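Local coordinates for protein isomaltodextranase (Arthrobacter globiformis, PDB 5AWO) that hydrolyses alpha-1,6-glucosidic linkages of dextran-type polysaccharides, releasing isomaltose units one after another from the non-reducing chain ends, at residues Tyr125-Val135 / Asn167-Thr175; Asp201-Gly209 / Val217-Tyr226. All blocks are in the same frame, centred on the assembly; numbering follows the deposited sequence.

Contact 1 of 2, residues Tyr125-Val135 / Asn167-Thr175; sequences YNPLWVHRAAV and NQLYWLDVT
W129 and W171 face each other as a non-hydrogen-bonded pair of a two-stranded antiparallel sheet, and their indoles form an offset stack with planes 29° apart.

From W129, CB leaves on the same side as W171 and L169, and CG lies anti to the carbonyl carbon (chi1 -77°), which lays the indole alongside that of W171. CD1 rests 3.5 Å from W171 CZ3. NE1 lies over the rim of the W171 face, 3.3 Å from W171 CH2. Over one face of the indole L169 CD1 sits above the five-membered ring, 3.9 Å from its centroid, in a CH-pi contact; a slim leucine methyl suits this flat surface. N126 CB covers the opposite face, toward its rim. In the six-membered ring, CE3 stands over the centre of the Y125 ring, 3.7 Å above its plane.

At the far end R132 sends NH1 in plane onto a lone pair of N167 O (2.9 Å). H131 ND1 caps the next helix by accepting from A133 N, while NE2 bonds E85 O. This two-stranded sheet, in the long loop after strand 120-124 of the TIM barrel, brings W129 to about 5 Å, side chain to side chain, from the probable nucleophile D201.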
loop_
_atom_site.group_PDB
_atom_site.type_symbol
_atom_site.label_atom_id
_atom_site.label_comp_id
_atom_site.label_asym_id
_atom_site.label_seq_id
_atom_site.Cartn_x
_atom_site.Cartn_y
_atom_site.Cartn_z
ATOM N N TYR A 125 -11.360 13.444 1.630
ATOM C CA TYR A 125 -12.289 14.040 0.670
ATOM C C TYR A 125 -12.074 13.441 -0.700
ATOM O O TYR A 125 -10.998 12.997 -1.035
ATOM C CB TYR A 125 -12.167 15.588 0.600
ATOM C CG TYR A 125 -13.509 16.226 0.316
ATOM C CD1 TYR A 125 -14.478 16.321 1.313
ATOM C CD2 TYR A 125 -13.812 16.760 -0.947
ATOM C CE1 TYR A 125 -15.728 16.855 1.065
ATOM C CE2 TYR A 125 -15.065 17.281 -1.206
ATOM C CZ TYR A 125 -16.013 17.353 -0.199
ATOM O OH TYR A 125 -17.250 17.889 -0.480
ATOM N N ASN A 126 -13.142 13.472 -1.494
ATOM C CA ASN A 126 -13.089 13.015 -2.872
ATOM C C ASN A 126 -13.248 14.254 -3.743
ATOM O O ASN A 126 -14.285 14.899 -3.693
ATOM C CB ASN A 126 -14.192 11.984 -3.144
ATOM C CG ASN A 126 -14.085 11.371 -4.521
ATOM O OD1 ASN A 126 -13.689 12.065 -5.481
ATOM N ND2 ASN A 126 -14.412 10.078 -4.659
ATOM N N PRO A 127 -12.216 14.587 -4.540
ATOM C CA PRO A 127 -12.274 15.853 -5.295
ATOM C C PRO A 127 -13.194 15.815 -6.501
ATOM O O PRO A 127 -13.278 16.831 -7.226
ATOM C CB PRO A 127 -10.840 16.074 -5.691
ATOM C CG PRO A 127 -10.301 14.682 -5.857
ATOM C CD PRO A 127 -10.960 13.873 -4.779
ATOM N N LEU A 128 -13.902 14.704 -6.719
ATOM C CA LEU A 128 -15.000 14.672 -7.668
ATOM C C LEU A 128 -16.354 14.968 -7.039
ATOM O O LEU A 128 -17.389 14.925 -7.726
ATOM C CB LEU A 128 -15.032 13.367 -8.477
ATOM C CG LEU A 128 -14.241 13.601 -9.786
ATOM C CD1 LEU A 128 -12.754 13.603 -9.549
ATOM C CD2 LEU A 128 -14.585 12.547 -10.811
ATOM N N TRP A 129 -16.379 15.254 -5.743
ATOM C CA TRP A 129 -17.576 15.738 -5.095
ATOM C C TRP A 129 -17.682 17.230 -5.348
ATOM O O TRP A 129 -16.677 17.961 -5.206
ATOM C CB TRP A 129 -17.607 15.466 -3.582
ATOM C CG TRP A 129 -17.946 14.048 -3.209
ATOM C CD1 TRP A 129 -18.766 13.203 -3.871
ATOM C CD2 TRP A 129 -17.466 13.340 -2.071
ATOM N NE1 TRP A 129 -18.825 11.980 -3.207
ATOM C CE2 TRP A 129 -18.024 12.046 -2.108
ATOM C CE3 TRP A 129 -16.623 13.679 -1.012
ATOM C CZ2 TRP A 129 -17.767 11.091 -1.123
ATOM C CZ3 TRP A 129 -16.335 12.720 -0.053
ATOM C CH2 TRP A 129 -16.908 11.435 -0.116
ATOM N N VAL A 130 -18.892 17.672 -5.671
ATOM C CA VAL A 130 -19.193 19.089 -5.793
ATOM C C VAL A 130 -20.386 19.376 -4.892
ATOM O O VAL A 130 -21.474 18.794 -5.098
ATOM C CB VAL A 130 -19.521 19.446 -7.262
ATOM C CG1 VAL A 130 -19.638 20.948 -7.412
ATOM C CG2 VAL A 130 -18.477 18.894 -8.228
ATOM N N HIS A 131 -20.229 20.240 -3.908
ATOM C CA HIS A 131 -21.320 20.437 -2.958
ATOM C C HIS A 131 -22.481 21.189 -3.596
ATOM O O HIS A 131 -22.270 22.175 -4.299
ATOM C CB HIS A 131 -20.876 21.176 -1.697
ATOM C CG HIS A 131 -21.752 20.886 -0.529
ATOM N ND1 HIS A 131 -23.036 21.380 -0.411
ATOM C CD2 HIS A 131 -21.593 20.023 0.502
ATOM C CE1 HIS A 131 -23.586 20.915 0.694
ATOM N NE2 HIS A 131 -22.734 20.071 1.256
ATOM N N ARG A 132 -23.703 20.763 -3.308
ATOM C CA ARG A 132 -24.888 21.432 -3.825
ATOM C C ARG A 132 -24.899 22.926 -3.458
ATOM O O ARG A 132 -25.338 23.752 -4.261
ATOM C CB ARG A 132 -26.147 20.742 -3.306
ATOM C CG ARG A 132 -27.443 21.245 -3.876
ATOM C CD ARG A 132 -28.561 20.372 -3.342
ATOM N NE ARG A 132 -29.877 20.795 -3.799
ATOM C CZ ARG A 132 -30.978 20.055 -3.715
ATOM N NH1 ARG A 132 -30.936 18.839 -3.184
ATOM N NH2 ARG A 132 -32.141 20.536 -4.164
ATOM N N ALA A 133 -24.403 23.291 -2.292
ATOM C CA ALA A 133 -24.376 24.709 -1.879
ATOM C C ALA A 133 -23.467 25.534 -2.791
ATOM O O ALA A 133 -23.687 26.742 -3.007
ATOM C CB ALA A 133 -23.937 24.843 -0.430
ATOM N N ALA A 134 -22.406 24.914 -3.291
ATOM C CA ALA A 134 -21.512 25.635 -4.188
ATOM C C ALA A 134 -22.137 25.752 -5.572
ATOM O O ALA A 134 -22.008 26.792 -6.230
ATOM C CB ALA A 134 -20.153 24.953 -4.266
ATOM N N VAL A 135 -22.774 24.688 -6.034
ATOM C CA VAL A 135 -23.549 24.709 -7.276
ATOM C C VAL A 135 -24.599 25.819 -7.267
ATOM O O VAL A 135 -24.787 26.507 -8.277
ATOM C CB VAL A 135 -24.182 23.319 -7.541
ATOM C CG1 VAL A 135 -25.267 23.396 -8.615
ATOM C CG2 VAL A 135 -23.094 22.342 -7.949
ATOM N N ASN A 167 -28.663 13.824 -1.617
ATOM C CA ASN A 167 -28.989 15.011 -2.390
ATOM C C ASN A 167 -28.193 16.245 -2.004
ATOM O O ASN A 167 -28.630 17.382 -2.249
ATOM C CB ASN A 167 -30.498 15.264 -2.306
ATOM C CG ASN A 167 -30.939 15.775 -0.951
ATOM O OD1 ASN A 167 -30.197 15.784 0.032
ATOM N ND2 ASN A 167 -32.192 16.227 -0.897
ATOM N N GLN A 168 -26.997 16.030 -1.445
ATOM C CA GLN A 168 -26.166 17.125 -0.973
ATOM C C GLN A 168 -24.854 17.275 -1.732
ATOM O O GLN A 168 -24.297 18.383 -1.771
ATOM C CB GLN A 168 -25.882 16.984 0.520
ATOM C CG GLN A 168 -27.159 17.130 1.368
ATOM C CD GLN A 168 -27.801 18.503 1.221
ATOM O OE1 GLN A 168 -28.985 18.619 0.884
ATOM N NE2 GLN A 168 -27.031 19.542 1.463
ATOM N N LEU A 169 -24.329 16.185 -2.289
ATOM C CA LEU A 169 -23.095 16.211 -3.047
ATOM C C LEU A 169 -23.373 15.726 -4.450
ATOM O O LEU A 169 -23.997 14.665 -4.639
ATOM C CB LEU A 169 -22.046 15.261 -2.415
ATOM C CG LEU A 169 -21.607 15.563 -0.980
ATOM C CD1 LEU A 169 -20.798 14.429 -0.369
ATOM C CD2 LEU A 169 -20.821 16.851 -0.933
ATOM N N TYR A 170 -22.973 16.494 -5.465
ATOM C CA TYR A 170 -22.985 15.996 -6.814
ATOM C C TYR A 170 -21.736 15.203 -7.110
ATOM O O TYR A 170 -20.674 15.487 -6.537
ATOM C CB TYR A 170 -23.021 17.151 -7.830
ATOM C CG TYR A 170 -24.320 17.894 -7.919
ATOM C CD1 TYR A 170 -24.578 18.998 -7.116
ATOM C CD2 TYR A 170 -25.298 17.502 -8.826
ATOM C CE1 TYR A 170 -25.792 19.679 -7.203
ATOM C CE2 TYR A 170 -26.507 18.182 -8.915
ATOM C CZ TYR A 170 -26.735 19.269 -8.105
ATOM O OH TYR A 170 -27.939 19.954 -8.190
ATOM N N TRP A 171 -21.816 14.261 -8.038
ATOM C CA TRP A 171 -20.627 13.778 -8.691
ATOM C C TRP A 171 -20.302 14.711 -9.860
ATOM O O TRP A 171 -21.172 15.063 -10.654
ATOM C CB TRP A 171 -20.811 12.366 -9.237
ATOM C CG TRP A 171 -20.730 11.257 -8.225
ATOM C CD1 TRP A 171 -21.673 10.289 -8.000
ATOM C CD2 TRP A 171 -19.621 10.938 -7.371
ATOM N NE1 TRP A 171 -21.242 9.428 -7.044
ATOM C CE2 TRP A 171 -19.984 9.788 -6.640
ATOM C CE3 TRP A 171 -18.367 11.506 -7.151
ATOM C CZ2 TRP A 171 -19.129 9.189 -5.700
ATOM C CZ3 TRP A 171 -17.514 10.913 -6.218
ATOM C CH2 TRP A 171 -17.903 9.772 -5.491
ATOM N N LEU A 172 -19.046 15.111 -9.945
ATOM C CA LEU A 172 -18.539 15.923 -11.045
ATOM C C LEU A 172 -18.718 15.244 -12.370
ATOM O O LEU A 172 -18.518 14.057 -12.477
ATOM C CB LEU A 172 -17.046 16.178 -10.802
ATOM C CG LEU A 172 -16.263 16.837 -11.948
ATOM C CD1 LEU A 172 -16.735 18.258 -12.074
ATOM C CD2 LEU A 172 -14.771 16.763 -11.678
ATOM N N ASP A 173 -19.096 16.015 -13.394
ATOM C CA ASP A 173 -19.074 15.543 -14.770
ATOM C C ASP A 173 -17.742 15.910 -15.407
ATOM O O ASP A 173 -17.506 17.065 -15.786
ATOM C CB ASP A 173 -20.222 16.139 -15.570
ATOM C CG ASP A 173 -20.250 15.633 -16.998
ATOM O OD1 ASP A 173 -19.378 14.853 -17.429
ATOM O OD2 ASP A 173 -21.192 16.052 -17.700
ATOM N N VAL A 174 -16.852 14.929 -15.510
ATOM C CA VAL A 174 -15.499 15.162 -16.025
ATOM C C VAL A 174 -15.447 15.551 -17.505
ATOM O O VAL A 174 -14.379 15.949 -17.998
ATOM C CB VAL A 174 -14.523 13.985 -15.741
ATOM C CG1 VAL A 174 -14.444 13.705 -14.253
ATOM C CG2 VAL A 174 -14.909 12.733 -16.516
ATOM N N THR A 175 -16.568 15.440 -18.209
ATOM C CA THR A 175 -16.633 15.883 -19.613
ATOM C C THR A 175 -16.942 17.383 -19.730
ATOM O O THR A 175 -16.897 17.928 -20.841
ATOM C CB THR A 175 -17.678 15.064 -20.414
ATOM O OG1 THR A 175 -19.008 15.450 -20.048
ATOM C CG2 THR A 175 -17.484 13.568 -20.223
#

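Contact 2 of 2, residues Asp201-Gly209 / Val217-Tyr226; sequences DFLSWYEDG and VNAPHGRANY
The ring of Y206 and the side chain of H221 fit together as a flat shelf and a knob: H221 CB sits over one face of the tyrosine, 3.4 Å from CZ, and the imidazole runs on nearly parallel to the phenol (4°) but slid aside. H221 ND1 turns its N-H in plane onto a lone pair of Y206 O (2.8 Å); D158 takes NE2.

A second bump is V217. Its CG2 presses on one face of the W205 indole, 3.5 Å from CD2, while F202 covers the opposite face, making a sandwich suited to a broad, flat side chain. At the helix end G209 has positive phi and lies against the backbone of N218, where a CB would clash, so glycine suits the turn; its O accepts from V217 N (2.8 Å).

With Y226 chi1 at -179°, its CG trans to N, the ring swings beneath E207, whose extended chain lies across it, CB in CH-pi contact and the carboxylate stacked with its plane 19° from the ring. L203 CB meets the hydroxyl end, which bonds E257. A serine in place of Y226 would probably open a gap beneath E207, leaving its chain without the ring it lies on, and deprive E257 of the phenol hydroxyl.

E207 OE2 is met on its syn side by R223 NH1 (3.0 Å), the two groups nearly coplanar, and E207 O accepts from both H221 N and G222 N. The buried acid thus has a charged mate, which probably favours its ionised form.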
loop_
_atom_site.group_PDB
_atom_site.type_symbol
_atom_site.label_atom_id
_atom_site.label_comp_id
_atom_site.label_asym_id
_atom_site.label_seq_id
_atom_site.Cartn_x
_atom_site.Cartn_y
_atom_site.Cartn_z
ATOM N N ASP A 201 -12.606 8.368 -0.948
ATOM C CA ASP A 201 -13.524 7.246 -0.756
ATOM C C ASP A 201 -14.647 7.253 -1.789
ATOM O O ASP A 201 -14.786 8.199 -2.567
ATOM C CB ASP A 201 -14.105 7.393 0.669
ATOM C CG ASP A 201 -14.784 6.136 1.249
ATOM O OD1 ASP A 201 -14.830 5.074 0.596
ATOM O OD2 ASP A 201 -15.288 6.287 2.401
ATOM N N PHE A 202 -15.429 6.163 -1.813
ATOM C CA PHE A 202 -16.601 6.025 -2.688
ATOM C C PHE A 202 -16.245 6.035 -4.170
ATOM O O PHE A 202 -17.076 6.330 -5.036
ATOM C CB PHE A 202 -17.674 7.063 -2.317
ATOM C CG PHE A 202 -18.311 6.776 -0.977
ATOM C CD1 PHE A 202 -19.282 5.798 -0.864
ATOM C CD2 PHE A 202 -17.905 7.429 0.154
ATOM C CE1 PHE A 202 -19.850 5.496 0.350
ATOM C CE2 PHE A 202 -18.464 7.133 1.391
ATOM C CZ PHE A 202 -19.440 6.156 1.487
ATOM N N LEU A 203 -15.037 5.563 -4.446
ATOM C CA LEU A 203 -14.567 5.478 -5.823
ATOM C C LEU A 203 -15.463 4.609 -6.704
ATOM O O LEU A 203 -15.816 4.982 -7.825
ATOM C CB LEU A 203 -13.132 4.956 -5.831
ATOM C CG LEU A 203 -12.112 5.965 -5.332
ATOM C CD1 LEU A 203 -10.788 5.268 -5.061
ATOM C CD2 LEU A 203 -11.948 7.104 -6.328
ATOM N N SER A 204 -15.826 3.444 -6.195
ATOM C CA SER A 204 -16.623 2.483 -6.936
ATOM C C SER A 204 -18.013 3.027 -7.207
ATOM O O SER A 204 -18.604 2.779 -8.265
ATOM C CB SER A 204 -16.685 1.152 -6.178
ATOM O OG SER A 204 -17.135 1.297 -4.826
ATOM N N TRP A 205 -18.535 3.805 -6.264
ATOM C CA TRP A 205 -19.847 4.429 -6.472
ATOM C C TRP A 205 -19.818 5.465 -7.603
ATOM O O TRP A 205 -20.742 5.489 -8.427
ATOM C CB TRP A 205 -20.374 5.042 -5.189
ATOM C CG TRP A 205 -20.719 4.064 -4.099
ATOM C CD1 TRP A 205 -20.251 2.795 -3.937
ATOM C CD2 TRP A 205 -21.634 4.298 -3.012
ATOM N NE1 TRP A 205 -20.815 2.231 -2.815
ATOM C CE2 TRP A 205 -21.659 3.126 -2.226
ATOM C CE3 TRP A 205 -22.439 5.377 -2.631
ATOM C CZ2 TRP A 205 -22.456 3.008 -1.080
ATOM C CZ3 TRP A 205 -23.237 5.259 -1.495
ATOM C CH2 TRP A 205 -23.240 4.081 -0.733
ATOM N N TYR A 206 -18.772 6.276 -7.668
ATOM C CA TYR A 206 -18.542 7.109 -8.881
ATOM C C TYR A 206 -18.449 6.254 -10.156
ATOM O O TYR A 206 -19.125 6.522 -11.151
ATOM C CB TYR A 206 -17.272 7.955 -8.727
ATOM C CG TYR A 206 -16.918 8.665 -10.009
ATOM C CD1 TYR A 206 -17.555 9.854 -10.353
ATOM C CD2 TYR A 206 -15.979 8.149 -10.884
ATOM C CE1 TYR A 206 -17.263 10.488 -11.542
ATOM C CE2 TYR A 206 -15.691 8.781 -12.076
ATOM C CZ TYR A 206 -16.344 9.952 -12.397
ATOM O OH TYR A 206 -16.010 10.547 -13.612
ATOM N N GLU A 207 -17.609 5.238 -10.136
ATOM C CA GLU A 207 -17.274 4.491 -11.363
ATOM C C GLU A 207 -18.477 3.815 -12.015
ATOM O O GLU A 207 -18.739 4.034 -13.225
ATOM C CB GLU A 207 -16.172 3.465 -11.090
ATOM C CG GLU A 207 -15.749 2.698 -12.343
ATOM C CD GLU A 207 -14.531 1.823 -12.196
ATOM O OE1 GLU A 207 -14.127 1.482 -11.056
ATOM O OE2 GLU A 207 -13.973 1.446 -13.265
ATOM N N ASP A 208 -19.192 2.989 -11.259
ATOM C CA ASP A 208 -20.351 2.314 -11.868
ATOM C C ASP A 208 -21.663 2.431 -11.090
ATOM O O ASP A 208 -22.657 1.840 -11.479
ATOM C CB ASP A 208 -20.009 0.866 -12.258
ATOM C CG ASP A 208 -19.898 -0.036 -11.086
ATOM O OD1 ASP A 208 -20.060 0.460 -9.958
ATOM O OD2 ASP A 208 -19.639 -1.236 -11.325
ATOM N N GLY A 209 -21.707 3.256 -10.057
ATOM C CA GLY A 209 -22.934 3.481 -9.336
ATOM C C GLY A 209 -23.538 2.275 -8.631
ATOM O O GLY A 209 -24.744 2.308 -8.307
ATOM N N VAL A 217 -26.701 2.605 -6.344
ATOM C CA VAL A 217 -26.614 3.711 -5.401
ATOM C C VAL A 217 -26.654 5.091 -6.059
ATOM O O VAL A 217 -27.124 6.042 -5.453
ATOM C CB VAL A 217 -25.373 3.586 -4.505
ATOM C CG1 VAL A 217 -25.555 2.401 -3.563
ATOM C CG2 VAL A 217 -24.099 3.464 -5.311
ATOM N N ASN A 218 -26.102 5.205 -7.267
ATOM C CA ASN A 218 -26.198 6.451 -8.040
ATOM C C ASN A 218 -25.893 6.203 -9.513
ATOM O O ASN A 218 -25.727 5.053 -9.926
ATOM C CB ASN A 218 -25.347 7.571 -7.402
ATOM C CG ASN A 218 -23.859 7.264 -7.327
ATOM O OD1 ASN A 218 -23.195 6.942 -8.340
ATOM N ND2 ASN A 218 -23.321 7.417 -6.148
ATOM N N ALA A 219 -25.860 7.267 -10.315
ATOM C CA ALA A 219 -25.498 7.128 -11.718
ATOM C C ALA A 219 -24.084 6.594 -11.890
ATOM O O ALA A 219 -23.188 6.986 -11.137
ATOM C CB ALA A 219 -25.620 8.471 -12.426
ATOM N N PRO A 220 -23.852 5.726 -12.890
ATOM C CA PRO A 220 -22.505 5.349 -13.260
ATOM C C PRO A 220 -21.804 6.483 -14.022
ATOM O O PRO A 220 -22.480 7.294 -14.671
ATOM C CB PRO A 220 -22.719 4.138 -14.168
ATOM C CG PRO A 220 -24.006 4.450 -14.844
ATOM C CD PRO A 220 -24.846 5.135 -13.817
ATOM N N HIS A 221 -20.485 6.501 -14.005
ATOM C CA HIS A 221 -19.723 7.472 -14.814
ATOM C C HIS A 221 -18.768 6.870 -15.809
ATOM O O HIS A 221 -18.239 7.591 -16.662
ATOM C CB HIS A 221 -19.070 8.506 -13.900
ATOM C CG HIS A 221 -20.086 9.260 -13.124
ATOM N ND1 HIS A 221 -20.625 8.785 -11.951
ATOM C CD2 HIS A 221 -20.796 10.374 -13.434
ATOM C CE1 HIS A 221 -21.572 9.606 -11.537
ATOM N NE2 HIS A 221 -21.700 10.580 -12.427
ATOM N N GLY A 222 -18.573 5.543 -15.733
ATOM C CA GLY A 222 -17.846 4.805 -16.754
ATOM C C GLY A 222 -16.355 4.686 -16.518
ATOM O O GLY A 222 -15.742 5.472 -15.778
ATOM N N ARG A 223 -15.769 3.743 -17.237
ATOM C CA ARG A 223 -14.382 3.372 -17.047
ATOM C C ARG A 223 -13.407 4.447 -17.514
ATOM O O ARG A 223 -12.426 4.756 -16.840
ATOM C CB ARG A 223 -14.119 2.061 -17.801
ATOM C CG ARG A 223 -12.728 1.512 -17.631
ATOM C CD ARG A 223 -12.484 1.134 -16.197
ATOM N NE ARG A 223 -11.161 0.538 -16.054
ATOM C CZ ARG A 223 -10.577 0.261 -14.895
ATOM N NH1 ARG A 223 -11.207 0.530 -13.762
ATOM N NH2 ARG A 223 -9.374 -0.298 -14.880
ATOM N N ALA A 224 -13.659 5.032 -18.682
ATOM C CA ALA A 224 -12.729 6.012 -19.208
ATOM C C ALA A 224 -12.701 7.247 -18.309
ATOM O O ALA A 224 -11.642 7.803 -18.030
ATOM C CB ALA A 224 -13.102 6.387 -20.651
ATOM N N ASN A 225 -13.867 7.650 -17.822
ATOM C CA ASN A 225 -13.957 8.812 -16.947
ATOM C C ASN A 225 -13.259 8.572 -15.607
ATOM O O ASN A 225 -12.596 9.452 -15.085
ATOM C CB ASN A 225 -15.408 9.203 -16.722
ATOM C CG ASN A 225 -16.016 9.888 -17.926
ATOM O OD1 ASN A 225 -15.297 10.381 -18.797
ATOM N ND2 ASN A 225 -17.324 9.914 -17.979
ATOM N N TYR A 226 -13.402 7.369 -15.075
ATOM C CA TYR A 226 -12.699 6.977 -13.850
ATOM C C TYR A 226 -11.193 7.019 -14.025
ATOM O O TYR A 226 -10.467 7.584 -13.193
ATOM C CB TYR A 226 -13.139 5.560 -13.485
ATOM C CG TYR A 226 -12.540 4.986 -12.215
ATOM C CD1 TYR A 226 -12.835 5.532 -10.980
ATOM C CD2 TYR A 226 -11.720 3.883 -12.258
ATOM C CE1 TYR A 226 -12.312 4.997 -9.824
ATOM C CE2 TYR A 226 -11.204 3.321 -11.101
ATOM C CZ TYR A 226 -11.505 3.874 -9.890
ATOM O OH TYR A 226 -11.007 3.327 -8.712
HETATM O O HOH W 1 -11.692 -0.164 -10.834
#

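From the N terminus, the chain leaves barrel strand 120-124, passes through contact 1 at 125-135, makes an excursion with short strands but no helix between the segments, and returns at 167-175, where contact 1 closes. Helix 179-192 and barrel strand 197-200 follow before contact 2 opens at D201. Its loop is far shorter, seven residues carrying strands 210-211 and 215-216, and it closes on the start of helix 223-237. The two loops are therefore in series, neither crossing nor enclosing the other. They still meet in space: N126 ND2 probably bonds D201 O, and L128 packs on Y206. Together they join segments following neighbouring barrel strands beside the catalytic centre.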